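Local coordinates for Pre-mRNA-splicing factor 38 (Chaetomium thermophilum, PDB 5F5T), which is probably required for pre-mRNA splicing, as a spliceosomal protein of the PRP38 family, at residues A[35-40]-A[128-133]; A[16-21]-A[91-96]; A[138-143]-A[168-173]; A[183-186]-A[192-195]. All blocks are in the same frame, centred on the assembly; numbering follows the deposited sequence.

Contact 1. Residues A[35-40]-A[128-133]; sequences ATIMEK and RLTRPD
Ile-37 makes every close approach from the 35-40 side, reaching the C-terminal end of helix 117-130 with both branches of its side chain. Ile-37 CG2 lies 4.1 Å from Leu-129 CD2. The longer branch runs on past it: Ile-37 CD1 lies 3.8 Å from Leu-129 O and 4.1 Å from Thr-130 CG2, with the Ile-37 and Thr-130 side chains at about a right angle. The split follows from chi1 of -59°, which puts CG2 anti to the backbone N of Ile-37 while CG1 lies beside it.

Thr-130 presents its CG2 methyl to Ile-37, while its hydroxyl bonds to Tyr-126 O one turn back. Thr-130 OG1 also accepts a bond from Arg-131 NH1 (3.1 Å), lying within 7° of the guanidinium plane, and Arg-131 NH2 makes a salt bridge to Asp-102. Leu-96 of helix 87-98 touches both Ile-37 and Thr-130, while Thr-179 touches Leu-129. Backbone bonding between Thr-130 and Asn-30 also ties this helix end to the N-terminal loop. Across the two segments there is no hydrogen bond or salt bridge, so the lead-in to helix 40-48 meets helix 117-130 by van der Waals packing of one isoleucine on a leucine, a threonine methyl and a backbone carbonyl.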
# COMPACT_ATOMS: atom_id res chain seq x y z
N ALA A 35 18.02 -5.02 -2.63
CA ALA A 35 18.63 -5.56 -1.42
C ALA A 35 18.50 -4.62 -0.23
O ALA A 35 18.53 -5.06 0.91
CB ALA A 35 20.08 -5.88 -1.67
N THR A 36 18.41 -3.32 -0.49
CA THR A 36 18.37 -2.34 0.59
C THR A 36 16.99 -1.71 0.78
O THR A 36 16.84 -0.77 1.56
CB THR A 36 19.40 -1.23 0.36
OG1 THR A 36 19.26 -0.71 -0.96
CG2 THR A 36 20.80 -1.78 0.54
N ILE A 37 15.98 -2.22 0.07
CA ILE A 37 14.62 -1.69 0.21
C ILE A 37 14.08 -1.99 1.60
O ILE A 37 13.40 -1.17 2.20
CB ILE A 37 13.68 -2.25 -0.87
CG1 ILE A 37 14.22 -1.90 -2.25
CG2 ILE A 37 12.29 -1.65 -0.72
CD1 ILE A 37 13.22 -2.06 -3.37
N MET A 38 14.36 -3.19 2.08
CA MET A 38 14.01 -3.54 3.45
C MET A 38 15.21 -3.31 4.38
O MET A 38 16.36 -3.44 3.96
CB MET A 38 13.52 -4.99 3.51
CG MET A 38 12.12 -5.14 2.92
SD MET A 38 11.56 -6.84 2.79
CE MET A 38 11.80 -7.31 4.49
N GLU A 39 14.93 -2.93 5.62
CA GLU A 39 15.97 -2.59 6.59
C GLU A 39 16.87 -3.78 6.90
O GLU A 39 16.42 -4.92 6.86
CB GLU A 39 15.33 -2.06 7.88
CG GLU A 39 14.15 -1.14 7.62
CD GLU A 39 13.21 -1.04 8.81
OE1 GLU A 39 12.16 -0.37 8.69
OE2 GLU A 39 13.50 -1.65 9.86
N LYS A 40 18.13 -3.51 7.23
CA LYS A 40 19.12 -4.55 7.46
C LYS A 40 18.70 -5.49 8.58
O LYS A 40 18.84 -6.71 8.46
CB LYS A 40 20.49 -3.94 7.78
CG LYS A 40 21.66 -4.91 7.72
CD LYS A 40 22.96 -4.20 8.10
CE LYS A 40 24.05 -5.19 8.48
NZ LYS A 40 24.68 -5.80 7.27
N ARG A 128 4.33 -1.62 -4.56
CA ARG A 128 4.51 -0.40 -3.78
C ARG A 128 5.99 -0.21 -3.43
O ARG A 128 6.49 0.92 -3.40
CB ARG A 128 3.67 -0.44 -2.50
CG ARG A 128 3.95 0.70 -1.54
CD ARG A 128 3.44 2.01 -2.12
NE ARG A 128 3.66 3.16 -1.25
CZ ARG A 128 4.83 3.76 -1.07
NH1 ARG A 128 5.91 3.32 -1.70
NH2 ARG A 128 4.93 4.79 -0.25
N LEU A 129 6.67 -1.32 -3.17
CA LEU A 129 8.09 -1.28 -2.85
C LEU A 129 8.98 -0.90 -4.04
O LEU A 129 9.96 -0.18 -3.86
CB LEU A 129 8.54 -2.64 -2.30
CG LEU A 129 7.96 -3.03 -0.94
CD1 LEU A 129 8.47 -4.41 -0.53
CD2 LEU A 129 8.29 -1.99 0.11
N THR A 130 8.66 -1.39 -5.23
CA THR A 130 9.61 -1.34 -6.35
C THR A 130 9.24 -0.47 -7.55
O THR A 130 10.04 -0.35 -8.48
CB THR A 130 9.88 -2.75 -6.89
OG1 THR A 130 8.67 -3.28 -7.46
CG2 THR A 130 10.35 -3.67 -5.78
N ARG A 131 8.06 0.13 -7.54
CA ARG A 131 7.55 0.79 -8.75
C ARG A 131 7.42 2.29 -8.58
O ARG A 131 7.20 2.77 -7.47
CB ARG A 131 6.19 0.20 -9.14
CG ARG A 131 6.22 -0.65 -10.40
CD ARG A 131 7.09 -1.86 -10.19
NE ARG A 131 7.24 -2.66 -11.41
CZ ARG A 131 8.01 -3.74 -11.50
NH1 ARG A 131 8.69 -4.14 -10.44
NH2 ARG A 131 8.09 -4.41 -12.64
N PRO A 132 7.56 3.05 -9.68
CA PRO A 132 7.40 4.51 -9.65
C PRO A 132 6.01 4.92 -9.17
O PRO A 132 5.05 4.16 -9.34
CB PRO A 132 7.61 4.91 -11.12
CG PRO A 132 8.48 3.83 -11.66
CD PRO A 132 7.99 2.58 -11.01
N ASP A 133 5.90 6.11 -8.57
CA ASP A 133 4.70 6.48 -7.83
C ASP A 133 3.43 6.52 -8.69
O ASP A 133 2.39 5.99 -8.29
CB ASP A 133 4.90 7.84 -7.15
CG ASP A 133 5.50 8.88 -8.08
OD1 ASP A 133 5.55 8.64 -9.30
OD2 ASP A 133 5.92 9.95 -7.58

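Contact 2. Residues A[16-21]-A[91-96]; sequences RFLDER and LAFKLL
Phe-17, near the C-terminal end of helix 9-19, carries most of this contact by directing its ring toward helix 87-98. With CG anti to the backbone N (chi1 178°), the ring extends far enough for CE2 to come within 3.8 Å of Phe-93 CZ. That carbon of Phe-93 sits at the edge of the Phe-17 ring, near its plane. The two rings meet obliquely, their centroids 5.8 Å apart and their planes at 54°, and the side chains run antiparallel past one another. Phe-17 CZ also lies 4.1 Å from Leu-96 O, so the ring reaches the backbone of helix 87-98 one turn beyond Phe-93. Ala-35 packs on Phe-17 as well.

Leu-18 plays a smaller part, bringing CD1 to 4.4 Å from Phe-93 CZ, while its side chain also touches Arg-43 and Val-47 of helix 40-48. Phe-93 is thus shared among several elements of this largely helical PRP38 fold: besides the two residues of helix 9-19, it meets Arg-43 and Ile-46 of helix 40-48 and the ring of Trp-52. On the other sides of helix 87-98, Leu-91 packs on helix 61-71 and Ala-92 on helix 117-130.

Helical geometry is lost at Glu-20, and the chain then takes an extended course. Arg-21 turns its guanidinium back along helix 9-19, placing NH1 at the edge of the Phe-17 ring and in its plane, 4.0 Å from CD1; its side chain also packs on Pro-26 and Ala-35.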
# COMPACT_ATOMS: atom_id res chain seq x y z
N ARG A 16 25.44 -13.99 -1.59
CA ARG A 16 25.91 -12.90 -2.44
C ARG A 16 24.93 -11.74 -2.40
O ARG A 16 25.34 -10.58 -2.31
CB ARG A 16 26.09 -13.37 -3.88
CG ARG A 16 26.42 -12.24 -4.85
CD ARG A 16 26.43 -12.70 -6.30
NE ARG A 16 25.09 -12.96 -6.82
CZ ARG A 16 24.76 -14.03 -7.54
NH1 ARG A 16 25.68 -14.94 -7.83
NH2 ARG A 16 23.52 -14.18 -7.97
N PHE A 17 23.64 -12.04 -2.48
CA PHE A 17 22.61 -11.00 -2.49
C PHE A 17 22.58 -10.25 -1.15
O PHE A 17 22.55 -9.02 -1.11
CB PHE A 17 21.24 -11.61 -2.78
CG PHE A 17 20.11 -10.62 -2.76
CD1 PHE A 17 20.05 -9.62 -3.71
CD2 PHE A 17 19.12 -10.67 -1.78
CE1 PHE A 17 19.02 -8.70 -3.71
CE2 PHE A 17 18.09 -9.75 -1.78
CZ PHE A 17 18.04 -8.76 -2.74
N LEU A 18 22.58 -11.01 -0.06
CA LEU A 18 22.47 -10.46 1.29
C LEU A 18 23.70 -9.67 1.75
O LEU A 18 23.57 -8.60 2.35
CB LEU A 18 22.20 -11.59 2.29
CG LEU A 18 22.04 -11.12 3.74
CD1 LEU A 18 20.79 -10.25 3.89
CD2 LEU A 18 22.00 -12.30 4.70
N ASP A 19 24.89 -10.18 1.46
CA ASP A 19 26.12 -9.65 2.03
C ASP A 19 26.55 -8.32 1.40
O ASP A 19 27.16 -7.49 2.07
CB ASP A 19 27.24 -10.69 1.88
CG ASP A 19 28.44 -10.41 2.77
OD1 ASP A 19 28.31 -9.61 3.72
OD2 ASP A 19 29.51 -11.00 2.52
N GLU A 20 26.20 -8.15 0.13
CA GLU A 20 26.37 -6.89 -0.62
C GLU A 20 25.62 -6.90 -1.95
O GLU A 20 25.58 -7.91 -2.64
CB GLU A 20 27.85 -6.60 -0.91
CG GLU A 20 28.53 -5.67 0.09
CD GLU A 20 28.06 -4.24 -0.09
OE1 GLU A 20 27.96 -3.79 -1.25
OE2 GLU A 20 27.79 -3.56 0.93
N ARG A 21 25.02 -5.76 -2.29
CA ARG A 21 24.38 -5.57 -3.58
C ARG A 21 24.47 -4.13 -4.06
O ARG A 21 24.95 -3.25 -3.35
CB ARG A 21 22.91 -5.99 -3.55
CG ARG A 21 22.68 -7.47 -3.75
CD ARG A 21 23.51 -8.01 -4.90
NE ARG A 21 22.87 -7.84 -6.20
CZ ARG A 21 22.53 -8.86 -6.99
NH1 ARG A 21 22.77 -10.10 -6.60
NH2 ARG A 21 21.96 -8.63 -8.16
N LEU A 91 8.47 -13.90 1.84
CA LEU A 91 8.21 -14.06 0.42
C LEU A 91 8.36 -12.74 -0.31
O LEU A 91 8.80 -12.71 -1.46
CB LEU A 91 6.82 -14.65 0.19
CG LEU A 91 6.73 -16.13 0.54
CD1 LEU A 91 5.33 -16.68 0.34
CD2 LEU A 91 7.74 -16.91 -0.30
N ALA A 92 8.02 -11.64 0.35
CA ALA A 92 8.25 -10.33 -0.23
C ALA A 92 9.74 -10.11 -0.46
O ALA A 92 10.16 -9.64 -1.52
CB ALA A 92 7.68 -9.24 0.65
N PHE A 93 10.54 -10.47 0.54
CA PHE A 93 11.99 -10.32 0.45
C PHE A 93 12.54 -11.20 -0.66
O PHE A 93 13.42 -10.79 -1.42
CB PHE A 93 12.66 -10.68 1.78
CG PHE A 93 14.14 -10.43 1.79
CD1 PHE A 93 14.65 -9.14 1.78
CD2 PHE A 93 15.03 -11.50 1.82
CE1 PHE A 93 16.01 -8.92 1.79
CE2 PHE A 93 16.39 -11.28 1.84
CZ PHE A 93 16.89 -9.99 1.82
N LYS A 94 11.99 -12.40 -0.77
CA LYS A 94 12.40 -13.31 -1.83
C LYS A 94 12.06 -12.73 -3.20
O LYS A 94 12.82 -12.88 -4.14
CB LYS A 94 11.73 -14.67 -1.67
CG LYS A 94 12.19 -15.70 -2.69
CD LYS A 94 13.70 -15.71 -2.82
CE LYS A 94 14.32 -16.86 -2.04
NZ LYS A 94 15.69 -17.19 -2.52
N LEU A 95 10.92 -12.06 -3.30
CA LEU A 95 10.54 -11.40 -4.54
C LEU A 95 11.53 -10.29 -4.86
O LEU A 95 11.90 -10.09 -6.02
CB LEU A 95 9.12 -10.85 -4.46
CG LEU A 95 8.01 -11.83 -4.85
CD1 LEU A 95 6.66 -11.15 -4.78
CD2 LEU A 95 8.25 -12.42 -6.23
N LEU A 96 11.97 -9.57 -3.83
CA LEU A 96 13.00 -8.56 -4.00
C LEU A 96 14.27 -9.19 -4.56
O LEU A 96 14.93 -8.62 -5.42
CB LEU A 96 13.30 -7.86 -2.68
CG LEU A 96 12.25 -6.87 -2.16
CD1 LEU A 96 12.66 -6.34 -0.79
CD2 LEU A 96 12.05 -5.73 -3.14

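Contact 3. Residues A[138-143]-A[168-173]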
# COMPACT_ATOMS: atom_id res chain seq x y z
N THR A 138 -1.78 4.06 -10.28
CA THR A 138 -2.61 3.53 -11.37
C THR A 138 -2.87 2.03 -11.22
O THR A 138 -3.98 1.57 -11.46
CB THR A 138 -1.97 3.79 -12.75
OG1 THR A 138 -0.65 3.22 -12.79
CG2 THR A 138 -1.88 5.28 -13.03
N LEU A 139 -1.84 1.27 -10.84
CA LEU A 139 -1.98 -0.17 -10.68
C LEU A 139 -2.79 -0.57 -9.46
O LEU A 139 -3.65 -1.44 -9.55
CB LEU A 139 -0.60 -0.84 -10.59
CG LEU A 139 0.29 -0.81 -11.84
CD1 LEU A 139 1.72 -1.18 -11.48
CD2 LEU A 139 -0.26 -1.76 -12.89
N LEU A 140 -2.51 0.05 -8.32
CA LEU A 140 -3.10 -0.39 -7.06
C LEU A 140 -4.50 0.16 -6.79
O LEU A 140 -5.32 -0.53 -6.20
CB LEU A 140 -2.19 -0.04 -5.89
CG LEU A 140 -0.80 -0.67 -5.93
CD1 LEU A 140 -0.10 -0.48 -4.59
CD2 LEU A 140 -0.90 -2.14 -6.29
N GLU A 141 -4.77 1.38 -7.23
CA GLU A 141 -6.06 2.00 -6.90
C GLU A 141 -7.31 1.21 -7.35
O GLU A 141 -8.33 1.25 -6.66
CB GLU A 141 -6.13 3.42 -7.47
CG GLU A 141 -5.38 4.43 -6.62
CD GLU A 141 -5.58 5.86 -7.08
OE1 GLU A 141 -6.04 6.07 -8.22
OE2 GLU A 141 -5.27 6.78 -6.29
N PRO A 142 -7.25 0.48 -8.48
CA PRO A 142 -8.45 -0.29 -8.81
C PRO A 142 -8.84 -1.33 -7.75
O PRO A 142 -10.02 -1.68 -7.65
CB PRO A 142 -8.08 -0.98 -10.12
CG PRO A 142 -7.11 -0.06 -10.75
CD PRO A 142 -6.30 0.50 -9.61
N PHE A 143 -7.88 -1.81 -6.98
CA PHE A 143 -8.16 -2.86 -6.01
C PHE A 143 -8.69 -2.31 -4.69
O PHE A 143 -8.86 -3.04 -3.72
CB PHE A 143 -6.91 -3.71 -5.78
CG PHE A 143 -6.42 -4.36 -7.04
CD1 PHE A 143 -7.20 -5.29 -7.70
CD2 PHE A 143 -5.20 -4.00 -7.59
CE1 PHE A 143 -6.76 -5.88 -8.87
CE2 PHE A 143 -4.76 -4.58 -8.76
CZ PHE A 143 -5.54 -5.52 -9.40
N ASP A 168 -5.22 0.72 0.46
CA ASP A 168 -5.28 2.10 0.92
C ASP A 168 -4.10 2.39 1.85
O ASP A 168 -3.53 3.48 1.81
CB ASP A 168 -6.60 2.38 1.64
CG ASP A 168 -6.85 3.86 1.84
OD1 ASP A 168 -6.60 4.65 0.91
OD2 ASP A 168 -7.30 4.24 2.95
N ASP A 169 -3.75 1.42 2.68
CA ASP A 169 -2.58 1.54 3.55
C ASP A 169 -1.29 1.69 2.75
O ASP A 169 -0.45 2.53 3.06
CB ASP A 169 -2.47 0.35 4.49
CG ASP A 169 -3.39 0.46 5.69
OD1 ASP A 169 -4.07 1.49 5.82
OD2 ASP A 169 -3.41 -0.48 6.52
N LEU A 170 -1.15 0.89 1.70
CA LEU A 170 0.01 0.97 0.83
C LEU A 170 0.10 2.35 0.17
O LEU A 170 1.19 2.90 0.00
CB LEU A 170 -0.06 -0.11 -0.25
CG LEU A 170 0.08 -1.56 0.20
CD1 LEU A 170 -0.19 -2.48 -0.98
CD2 LEU A 170 1.48 -1.79 0.75
N LEU A 171 -1.05 2.87 -0.22
CA LEU A 171 -1.13 4.16 -0.90
C LEU A 171 -1.00 5.39 0.00
O LEU A 171 -0.66 6.47 -0.48
CB LEU A 171 -2.45 4.23 -1.68
CG LEU A 171 -2.56 3.16 -2.77
CD1 LEU A 171 -3.85 3.32 -3.56
CD2 LEU A 171 -1.34 3.21 -3.68
N THR A 172 -1.28 5.25 1.30
CA THR A 172 -1.33 6.42 2.17
C THR A 172 -0.40 6.38 3.39
O THR A 172 -0.33 7.35 4.15
CB THR A 172 -2.76 6.66 2.71
OG1 THR A 172 -3.08 5.63 3.66
CG2 THR A 172 -3.77 6.65 1.58
N LYS A 173 0.31 5.28 3.58
CA LYS A 173 1.10 5.13 4.80
C LYS A 173 2.59 5.02 4.48
O LYS A 173 2.98 4.52 3.42
CB LYS A 173 0.64 3.92 5.60
CG LYS A 173 -0.39 4.25 6.67
CD LYS A 173 -0.99 2.99 7.27
CE LYS A 173 -1.73 3.30 8.56
NZ LYS A 173 -3.19 3.47 8.35
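The carboxylate of Glu-141 is the flat group nearest the join, yet it is the aliphatic stem below it that does the touching: Glu-141 CG lies 3.6 Å from Leu-171 CD1. Beyond CG the chain is extended and carries the carboxylate onward to a salt bridge between OE2 and Arg-187 NE. The Glu-141 and Leu-171 side chains cross at about a right angle.

Leu-171 spreads its two methyls over two neighbours. While CD1 takes Glu-141, Leu-171 CD2 faces Leu-140, standing 4.0 Å from Leu-140 CD1 and 4.0 Å from Leu-140 CB. Leu-140 CD1 goes deeper as well, coming 4.1 Å from Leu-170 CD1. These contacts join the C-terminal part of helix 133-140 and the 3-10 segment that follows to the last turn of helix 163-172; the antiparallel hairpin 149-153/158-162 lies between them in sequence. Ala-124 of helix 117-130 touches both Leu-140 and Leu-170, adding a third helix at the buried side.

Where helix 163-172 ends, Thr-172 OG1 donates to Asp-168 O (2.9 Å) from above the carbonyl plane, and Lys-173 NZ forms a weak salt bridge with Asp-169 OD1 at 3.3 Å. Asp-168 itself also pairs with a basic side chain of another protein chain.

Contact 4. Residues A[183-186]-A[192-195]; sequences KMRR and DLDL
Leu-193, just past the end of helix 187-192, has its CB directed toward the 183-186 segment but only grazes Arg-185, with Leu-193 CD2 4.5 Å from Arg-185 NH1 and oblique to the guanidinium.

The next residue, Asp-194, turns the chain. Its positive phi of 66°, together with two bonds back into the last helical turn, forms a Schellman motif that closes helix 187-192. Arg-186 occupies the N-cap position at the other end, so this one short helix separates the two segments, which meet on the protein surface.

Once past the turn, Leu-195 brings its CD1 methyl over one face of the Arg-185 guanidinium, 3.7 Å from NH2 and 4.0 Å from CZ. The two side chains cross at about a right angle. Arg-185 reaches this position with its chain extended at chi2, then bent at chi3 (-79°). Its NE makes a salt bridge to Asp-133 OD2 and its NH2 is also hydrogen-bonded elsewhere, but the contact itself involves no hydrogen bond. Leu-190 of the intervening helix touches both Arg-185 and Leu-195. The backbone of Arg-185 is tied down too, its O bonding to Tyr-137 OH on helix 133-140.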
# COMPACT_ATOMS: atom_id res chain seq x y z
N LYS A 183 9.51 7.07 -0.13
CA LYS A 183 8.62 8.21 -0.11
C LYS A 183 8.17 8.57 -1.52
O LYS A 183 8.98 8.62 -2.45
CB LYS A 183 9.29 9.40 0.58
CG LYS A 183 9.54 9.18 2.07
CD LYS A 183 10.56 10.16 2.63
CE LYS A 183 10.92 9.84 4.07
NZ LYS A 183 10.34 10.87 4.98
N MET A 184 6.89 8.87 -1.66
CA MET A 184 6.27 9.12 -2.96
C MET A 184 5.78 10.55 -3.04
O MET A 184 5.54 11.19 -2.01
CB MET A 184 5.09 8.19 -3.20
CG MET A 184 5.43 6.76 -3.55
SD MET A 184 3.96 5.80 -3.96
CE MET A 184 4.74 4.30 -4.51
N ARG A 185 5.67 11.07 -4.25
CA ARG A 185 4.96 12.32 -4.41
C ARG A 185 3.50 12.02 -4.08
O ARG A 185 2.98 10.97 -4.45
CB ARG A 185 5.11 12.88 -5.83
CG ARG A 185 6.54 12.95 -6.33
CD ARG A 185 6.60 13.50 -7.75
NE ARG A 185 6.26 12.46 -8.72
CZ ARG A 185 6.64 12.46 -9.99
NH1 ARG A 185 7.37 13.46 -10.47
NH2 ARG A 185 6.29 11.46 -10.79
N ARG A 186 2.87 12.91 -3.33
CA ARG A 186 1.47 12.73 -2.96
C ARG A 186 0.60 12.77 -4.21
O ARG A 186 0.98 13.38 -5.22
CB ARG A 186 1.04 13.80 -1.96
CG ARG A 186 1.70 13.67 -0.61
CD ARG A 186 1.01 14.54 0.41
NE ARG A 186 1.77 15.76 0.67
CZ ARG A 186 1.55 16.92 0.07
NH1 ARG A 186 0.58 17.02 -0.83
NH2 ARG A 186 2.30 17.97 0.37
N ASP A 192 -1.73 17.85 -9.73
CA ASP A 192 -1.32 19.22 -10.02
C ASP A 192 -0.38 19.26 -11.23
O ASP A 192 -0.44 20.18 -12.04
CB ASP A 192 -0.64 19.83 -8.79
CG ASP A 192 -0.15 21.24 -9.04
OD1 ASP A 192 -0.98 22.17 -9.04
OD2 ASP A 192 1.08 21.42 -9.23
N LEU A 193 0.49 18.26 -11.32
CA LEU A 193 1.43 18.13 -12.43
C LEU A 193 0.84 17.48 -13.68
O LEU A 193 1.56 17.21 -14.64
CB LEU A 193 2.67 17.35 -11.98
CG LEU A 193 3.80 18.09 -11.25
CD1 LEU A 193 3.31 19.04 -10.17
CD2 LEU A 193 4.76 17.07 -10.65
N ASP A 194 -0.47 17.20 -13.64
CA ASP A 194 -1.21 16.65 -14.79
C ASP A 194 -0.77 15.24 -15.17
O ASP A 194 -1.15 14.73 -16.22
CB ASP A 194 -1.07 17.56 -16.01
CG ASP A 194 -1.99 18.76 -15.96
OD1 ASP A 194 -2.61 18.99 -14.90
OD2 ASP A 194 -2.10 19.47 -16.98
N LEU A 195 0.03 14.61 -14.31
CA LEU A 195 0.37 13.20 -14.50
C LEU A 195 -0.83 12.30 -14.23
O LEU A 195 -1.00 11.26 -14.86
CB LEU A 195 1.54 12.82 -13.61
CG LEU A 195 2.77 13.72 -13.79
CD1 LEU A 195 3.83 13.42 -12.74
CD2 LEU A 195 3.34 13.56 -15.19

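From the N terminus, contact 2 opens first, at the end of helix 9-19, and closes on helix 87-98. Contact 1 opens inside that span, at 35-40, but closes beyond it at the end of helix 117-130, so the two cross. They also touch, with Met-38 of contact 1 packing on Leu-96 of contact 2. Contacts 3 and 4 follow in series, the former closing the excursion that holds the 149-153/158-162 hairpin, the latter spanning only helix 187-192. Contact 1 links to both, through Arg-128 bonding to Leu-170 O and Asp-133 pairing with Arg-185, whereas contacts 2 and 3 lie on opposite sides of the chain's centre.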